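Local coordinates for uncharacterized protein (Bacteroides cellulosilyticus, PDB 5JVK) that is a family 39 glycoside hydrolase of a gut symbiont, probably cleaving O-glycosidic bonds within carbohydrate chains, at residues E143-G147 against N177-Y181; K148-P152 against N202-A207. One frame throughout, in Å; residues are numbered along the deposited sequence.

Interaction 1 (E143-G147 against N177-Y181); sequences EPAKG and NAIAY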
ATOM      1  N   GLU A 143      27.637   6.219   3.225  1.00 48.55           N
ATOM      2  CA  GLU A 143      29.070   6.425   2.989  1.00 48.85           C
ATOM      3  C   GLU A 143      29.354   7.934   2.858  1.00 49.16           C
ATOM      4  O   GLU A 143      29.450   8.449   1.741  1.00 49.09           O
ATOM      5  CB  GLU A 143      29.496   5.645   1.732  1.00 49.01           C
ATOM      6  CG  GLU A 143      30.988   5.661   1.414  1.00 49.18           C
ATOM      7  CD  GLU A 143      31.376   4.741   0.258  1.00 49.38           C
ATOM      8  OE1 GLU A 143      30.488   4.258  -0.475  1.00 49.08           O
ATOM      9  OE2 GLU A 143      32.586   4.504   0.065  1.00 49.17           O
ATOM     10  N   PRO A 144      29.473   8.656   3.999  1.00 49.92           N
ATOM     11  CA  PRO A 144      29.725  10.106   3.939  1.00 50.54           C
ATOM     12  C   PRO A 144      31.113  10.474   3.396  1.00 51.29           C
ATOM     13  O   PRO A 144      31.274  11.545   2.807  1.00 51.81           O
ATOM     14  CB  PRO A 144      29.583  10.566   5.403  1.00 50.54           C
ATOM     15  CG  PRO A 144      29.056   9.396   6.162  1.00 50.49           C
ATOM     16  CD  PRO A 144      29.459   8.179   5.394  1.00 50.20           C
ATOM     17  N   ALA A 145      32.095   9.600   3.623  1.00 51.00           N
ATOM     18  CA  ALA A 145      33.421   9.710   3.016  1.00 51.36           C
ATOM     19  C   ALA A 145      33.819   8.368   2.406  1.00 50.61           C
ATOM     20  O   ALA A 145      33.270   7.325   2.768  1.00 49.98           O
ATOM     21  CB  ALA A 145      34.442  10.147   4.053  1.00 51.87           C
ATOM     22  N   LYS A 146      34.786   8.409   1.492  1.00 49.93           N
ATOM     23  CA  LYS A 146      35.201   7.233   0.722  1.00 50.71           C
ATOM     24  C   LYS A 146      35.721   6.121   1.632  1.00 51.20           C
ATOM     25  O   LYS A 146      36.670   6.329   2.389  1.00 52.32           O
ATOM     26  CB  LYS A 146      36.278   7.622  -0.298  1.00 51.61           C
ATOM     27  CG  LYS A 146      36.609   6.543  -1.323  1.00 52.34           C
ATOM     28  CD  LYS A 146      37.638   7.018  -2.342  1.00 53.76           C
ATOM     29  CE  LYS A 146      37.084   8.103  -3.259  1.00 54.81           C
ATOM     30  NZ  LYS A 146      37.962   8.373  -4.431  1.00 55.20           N
ATOM     31  N   GLY A 147      35.070   4.959   1.577  1.00 51.34           N
ATOM     32  CA  GLY A 147      35.478   3.786   2.356  1.00 51.78           C
ATOM     33  C   GLY A 147      35.036   3.735   3.814  1.00 52.40           C
ATOM     34  O   GLY A 147      35.211   2.703   4.463  1.00 51.92           O
ATOM     35  N   ASN A 177      26.237   9.391  -4.818  1.00 50.31           N
ATOM     36  CA  ASN A 177      27.130   9.825  -3.741  1.00 51.68           C
ATOM     37  C   ASN A 177      28.331  10.585  -4.327  1.00 53.17           C
ATOM     38  O   ASN A 177      29.459  10.085  -4.354  1.00 52.90           O
ATOM     39  CB  ASN A 177      27.575   8.602  -2.918  1.00 51.09           C
ATOM     40  CG  ASN A 177      28.308   8.977  -1.638  1.00 50.94           C
ATOM     41  OD1 ASN A 177      28.369  10.144  -1.246  1.00 51.65           O
ATOM     42  ND2 ASN A 177      28.864   7.974  -0.971  1.00 50.74           N
ATOM     43  N   ALA A 178      28.068  11.804  -4.792  1.00 55.46           N
ATOM     44  CA  ALA A 178      29.102  12.664  -5.384  1.00 57.11           C
ATOM     45  C   ALA A 178      30.125  13.189  -4.363  1.00 57.90           C
ATOM     46  O   ALA A 178      31.240  13.560  -4.743  1.00 57.08           O
ATOM     47  CB  ALA A 178      28.457  13.828  -6.123  1.00 57.32           C
ATOM     48  N   ILE A 179      29.743  13.224  -3.084  1.00 59.37           N
ATOM     49  CA  ILE A 179      30.640  13.663  -2.004  1.00 60.00           C
ATOM     50  C   ILE A 179      31.826  12.697  -1.865  1.00 59.60           C
ATOM     51  O   ILE A 179      32.979  13.130  -1.835  1.00 59.79           O
ATOM     52  CB  ILE A 179      29.885  13.812  -0.652  1.00 60.70           C
ATOM     53  CG1 ILE A 179      28.845  14.942  -0.739  1.00 60.84           C
ATOM     54  CG2 ILE A 179      30.858  14.102   0.493  1.00 61.05           C
ATOM     55  CD1 ILE A 179      27.795  14.912   0.353  1.00 61.06           C
ATOM     56  N   ALA A 180      31.535  11.400  -1.795  1.00 58.80           N
ATOM     57  CA  ALA A 180      32.571  10.369  -1.676  1.00 58.42           C
ATOM     58  C   ALA A 180      33.327  10.139  -2.986  1.00 58.74           C
ATOM     59  O   ALA A 180      34.558  10.079  -2.987  1.00 59.04           O
ATOM     60  CB  ALA A 180      31.962   9.062  -1.190  1.00 58.68           C
ATOM     61  N   TYR A 181      32.585  10.010  -4.087  1.00 59.08           N
ATOM     62  CA  TYR A 181      33.150   9.688  -5.406  1.00 59.49           C
ATOM     63  C   TYR A 181      32.804  10.782  -6.425  1.00 60.81           C
ATOM     64  O   TYR A 181      31.932  10.585  -7.274  1.00 61.34           O
ATOM     65  CB  TYR A 181      32.629   8.326  -5.888  1.00 59.02           C
ATOM     66  CG  TYR A 181      32.936   7.185  -4.948  1.00 58.94           C
ATOM     67  CD1 TYR A 181      34.058   6.378  -5.135  1.00 58.71           C
ATOM     68  CD2 TYR A 181      32.103   6.913  -3.865  1.00 58.78           C
ATOM     69  CE1 TYR A 181      34.341   5.330  -4.266  1.00 58.53           C
ATOM     70  CE2 TYR A 181      32.377   5.873  -2.992  1.00 58.82           C
ATOM     71  CZ  TYR A 181      33.496   5.084  -3.193  1.00 58.66           C
ATOM     72  OH  TYR A 181      33.765   4.048  -2.327  1.00 58.44           O
TER

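Interaction 2 (K148-P152 against N202-A207); sequences KYVMP and NALAYA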
ATOM      1  N   LYS A 148      34.466   4.826   4.331  1.00 53.60           N
ATOM      2  CA  LYS A 148      34.052   4.919   5.729  1.00 54.99           C
ATOM      3  C   LYS A 148      32.532   4.861   5.795  1.00 54.38           C
ATOM      4  O   LYS A 148      31.854   5.658   5.143  1.00 55.23           O
ATOM      5  CB  LYS A 148      34.557   6.224   6.344  1.00 57.35           C
ATOM      6  CG  LYS A 148      36.074   6.363   6.311  1.00 59.53           C
ATOM      7  CD  LYS A 148      36.574   7.478   7.220  1.00 61.11           C
ATOM      8  CE  LYS A 148      36.652   7.034   8.675  1.00 62.10           C
ATOM      9  NZ  LYS A 148      37.025   8.154   9.584  1.00 62.89           N
ATOM     10  N   TYR A 149      32.005   3.927   6.587  1.00 53.12           N
ATOM     11  CA  TYR A 149      30.573   3.629   6.601  1.00 51.58           C
ATOM     12  C   TYR A 149      29.891   3.988   7.914  1.00 51.49           C
ATOM     13  O   TYR A 149      30.531   4.073   8.962  1.00 52.24           O
ATOM     14  CB  TYR A 149      30.344   2.149   6.303  1.00 50.73           C
ATOM     15  CG  TYR A 149      30.967   1.677   5.008  1.00 50.06           C
ATOM     16  CD1 TYR A 149      31.812   0.566   4.978  1.00 49.39           C
ATOM     17  CD2 TYR A 149      30.717   2.344   3.805  1.00 50.27           C
ATOM     18  CE1 TYR A 149      32.384   0.132   3.789  1.00 49.55           C
ATOM     19  CE2 TYR A 149      31.287   1.919   2.613  1.00 49.56           C
ATOM     20  CZ  TYR A 149      32.118   0.815   2.610  1.00 49.63           C
ATOM     21  OH  TYR A 149      32.679   0.396   1.427  1.00 50.02           O
ATOM     22  N   VAL A 150      28.580   4.200   7.832  1.00 51.22           N
ATOM     23  CA  VAL A 150      27.736   4.458   8.999  1.00 51.26           C
ATOM     24  C   VAL A 150      26.275   4.132   8.663  1.00 51.27           C
ATOM     25  O   VAL A 150      25.843   4.327   7.528  1.00 51.20           O
ATOM     26  CB  VAL A 150      27.874   5.921   9.495  1.00 51.64           C
ATOM     27  CG1 VAL A 150      27.360   6.920   8.459  1.00 51.89           C
ATOM     28  CG2 VAL A 150      27.168   6.116  10.834  1.00 52.06           C
ATOM     29  N   MET A 151      25.535   3.623   9.648  1.00 50.64           N
ATOM     30  CA  MET A 151      24.108   3.334   9.499  1.00 49.99           C
ATOM     31  C   MET A 151      23.317   4.508  10.085  1.00 49.50           C
ATOM     32  O   MET A 151      23.407   4.753  11.289  1.00 49.44           O
ATOM     33  CB  MET A 151      23.759   2.032  10.231  1.00 50.57           C
ATOM     34  CG  MET A 151      22.320   1.553  10.067  1.00 50.91           C
ATOM     35  SD  MET A 151      21.802   1.294   8.356  1.00 51.27           S
ATOM     36  CE  MET A 151      22.936   0.015   7.829  1.00 50.91           C
ATOM     37  N   PRO A 152      22.548   5.245   9.247  1.00 49.27           N
ATOM     38  CA  PRO A 152      21.791   6.397   9.770  1.00 49.10           C
ATOM     39  C   PRO A 152      20.759   6.034  10.837  1.00 49.22           C
ATOM     40  O   PRO A 152      20.295   4.893  10.884  1.00 48.33           O
ATOM     41  CB  PRO A 152      21.092   6.963   8.526  1.00 49.11           C
ATOM     42  CG  PRO A 152      21.900   6.482   7.377  1.00 49.34           C
ATOM     43  CD  PRO A 152      22.411   5.134   7.780  1.00 49.38           C
ATOM     44  N   ASN A 202      30.046  -2.049  -2.227  1.00 43.11           N
ATOM     45  CA  ASN A 202      30.552  -2.192  -0.859  1.00 43.15           C
ATOM     46  C   ASN A 202      29.748  -1.380   0.163  1.00 42.96           C
ATOM     47  O   ASN A 202      29.692  -1.757   1.335  1.00 42.86           O
ATOM     48  CB  ASN A 202      32.037  -1.815  -0.780  1.00 43.07           C
ATOM     49  CG  ASN A 202      32.929  -2.766  -1.567  1.00 43.16           C
ATOM     50  OD1 ASN A 202      32.698  -3.977  -1.596  1.00 42.66           O
ATOM     51  ND2 ASN A 202      33.966  -2.224  -2.197  1.00 43.98           N
ATOM     52  N   ALA A 203      29.137  -0.278  -0.276  1.00 43.02           N
ATOM     53  CA  ALA A 203      28.265   0.530   0.590  1.00 43.34           C
ATOM     54  C   ALA A 203      26.971  -0.203   0.942  1.00 43.57           C
ATOM     55  O   ALA A 203      26.549  -0.199   2.101  1.00 43.80           O
ATOM     56  CB  ALA A 203      27.946   1.864  -0.066  1.00 43.41           C
ATOM     57  N   LEU A 204      26.345  -0.817  -0.062  1.00 43.39           N
ATOM     58  CA  LEU A 204      25.148  -1.637   0.151  1.00 43.33           C
ATOM     59  C   LEU A 204      25.482  -2.900   0.942  1.00 42.85           C
ATOM     60  O   LEU A 204      24.735  -3.280   1.845  1.00 43.88           O
ATOM     61  CB  LEU A 204      24.490  -2.015  -1.185  1.00 43.56           C
ATOM     62  CG  LEU A 204      23.254  -2.926  -1.150  1.00 43.10           C
ATOM     63  CD1 LEU A 204      22.166  -2.354  -0.253  1.00 43.16           C
ATOM     64  CD2 LEU A 204      22.723  -3.152  -2.556  1.00 43.25           C
ATOM     65  N   ALA A 205      26.596  -3.543   0.589  1.00 41.78           N
ATOM     66  CA  ALA A 205      27.069  -4.746   1.287  1.00 41.27           C
ATOM     67  C   ALA A 205      27.289  -4.510   2.782  1.00 41.14           C
ATOM     68  O   ALA A 205      27.020  -5.397   3.591  1.00 40.74           O
ATOM     69  CB  ALA A 205      28.341  -5.268   0.641  1.00 41.18           C
ATOM     70  N   TYR A 206      27.774  -3.317   3.137  1.00 41.53           N
ATOM     71  CA  TYR A 206      27.871  -2.897   4.542  1.00 42.13           C
ATOM     72  C   TYR A 206      26.497  -2.851   5.206  1.00 42.46           C
ATOM     73  O   TYR A 206      26.320  -3.377   6.311  1.00 43.08           O
ATOM     74  CB  TYR A 206      28.550  -1.524   4.676  1.00 42.32           C
ATOM     75  CG  TYR A 206      28.312  -0.865   6.018  1.00 42.96           C
ATOM     76  CD1 TYR A 206      27.361   0.148   6.163  1.00 43.36           C
ATOM     77  CD2 TYR A 206      29.009  -1.282   7.153  1.00 43.28           C
ATOM     78  CE1 TYR A 206      27.129   0.744   7.395  1.00 43.82           C
ATOM     79  CE2 TYR A 206      28.783  -0.692   8.390  1.00 43.51           C
ATOM     80  CZ  TYR A 206      27.846   0.320   8.506  1.00 43.90           C
ATOM     81  OH  TYR A 206      27.618   0.907   9.729  1.00 43.88           O
ATOM     82  N   ALA A 207      25.545  -2.202   4.535  1.00 42.11           N
ATOM     83  CA  ALA A 207      24.174  -2.069   5.041  1.00 41.75           C
ATOM     84  C   ALA A 207      23.477  -3.418   5.226  1.00 41.32           C
ATOM     85  O   ALA A 207      22.759  -3.618   6.207  1.00 40.70           O
ATOM     86  CB  ALA A 207      23.351  -1.174   4.124  1.00 41.51           C
TER

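Interaction 1 (E143-G147 against N177-Y181)
Glu143 and Tyr181 tie together two neighbouring beta-alpha loops of a (beta/alpha)8 (TIM) barrel: residues 143-147 follow the short helix 139-142 beyond the second barrel strand, and residues 177-181 follow the third strand, 168-174. The tight part is built round the buried Glu143. Its chain is extended, with CG anti to the backbone N (chi1 -175°), and this carries the carboxylate to the edge of the Tyr181 ring, the two planes standing 80° apart. Tyr181 OH donates to Glu143 OE2 at 2.7 Å, meeting it on the syn side but somewhat out of the carboxylate plane. Glu143 OE2 also offers its anti lone pair to Gly147 N, 2.9 Å away along a nearly straight bond (169°), while Glu143 OE1 accepts from Trp139 NE1, so both ends of the carboxylate are gripped and its rotation is fixed. Nearer the backbone, Asn177 ND2 gives a hydrogen bond of 2.8 Å to Glu143 O, in the carbonyl plane and on a lone pair; Asn177 OD1 turns back to Ala180 N in a weak bond of 3.4 Å. Ala180 CB points into the bend of residues 143-147, 3.9 Å from Lys146 N. The outer side is looser and open to solvent. There Ile179 CG2 merely touches Pro144 O at 3.5 Å, and the aliphatic run of Lys146 passes the Tyr181 ring obliquely. Bent at chi3, that lysine sends NZ on to a salt bridge with Glu195 of helix 194-211, and on the way Lys146 CE comes within 3.2 Å of Ala180 O.

Interaction 2 (K148-P152 against N202-A207)
Tyr149 sets its CB squarely over the centre of the Tyr206 ring, a CH-pi contact 3.5 Å from CB to the ring centroid and only 6° off the normal. It joins the loop leading into helix 153-164 to helix 194-211, the barrel helix that follows the third strand of the (beta/alpha)8 fold. In turn, Tyr206 CB lies over one face of the Tyr149 ring, nearer its rim. The two side chains thus slide past each other in opposite directions, their planes 22° apart and their centroids 5.1 Å apart, so that each ring rests mainly on the other's CB and hardly on the other ring. Tyr206 reaches out from the helix because its CG stands anti to the backbone N (chi1 163°), which carries the ring out under Tyr149 CB and brings its hydroxyl end alongside the backbone of Val150 and Met151. Tyr206 OH ends 3.4 Å from Met151 N, which approaches the ring edge in plane, but the angle is too poor for a hydrogen bond. Replacing Tyr206 by an alanine would probably open a gap beside Tyr149 CB and strip the Tyr149 ring of its cover on that face. One turn back, Tyr149 CE2 packs 3.9 Å from Ala203 CA. Met151, bent at chi2 and chi3, brings its methyl to the buried Ala207, the residue after Tyr206, with Met151 CE 3.7 Å from Ala207 CA. Ala207 in turn touches Trp218 of the fourth barrel strand. At the opposite end of the contact, Tyr149 OH lies 3.2 Å from Asn202 CB.

In the fold
Interactions 1 and 2 lie 11 Å apart, centre to centre, on the same outlying part of the barrel, their centres about 33 and 28 Å from the centre of the chain. Their segments alternate along the sequence: 143-147 runs straight into 148-152, and 177-181 comes before 202-207. One continuous loop between helices 139-142 and 153-164 therefore meets first the loop after strand 168-174 and then the helix 194-211 to which that loop leads. Glu143 bridges the two contacts, with Glu143 OE1 3.5 Å from Ala203 CB and Glu143 CD 3.7 Å from Tyr149 CE2. Together they join the long connection after strand 132-138 to the connection and helix that follow strand 168-174.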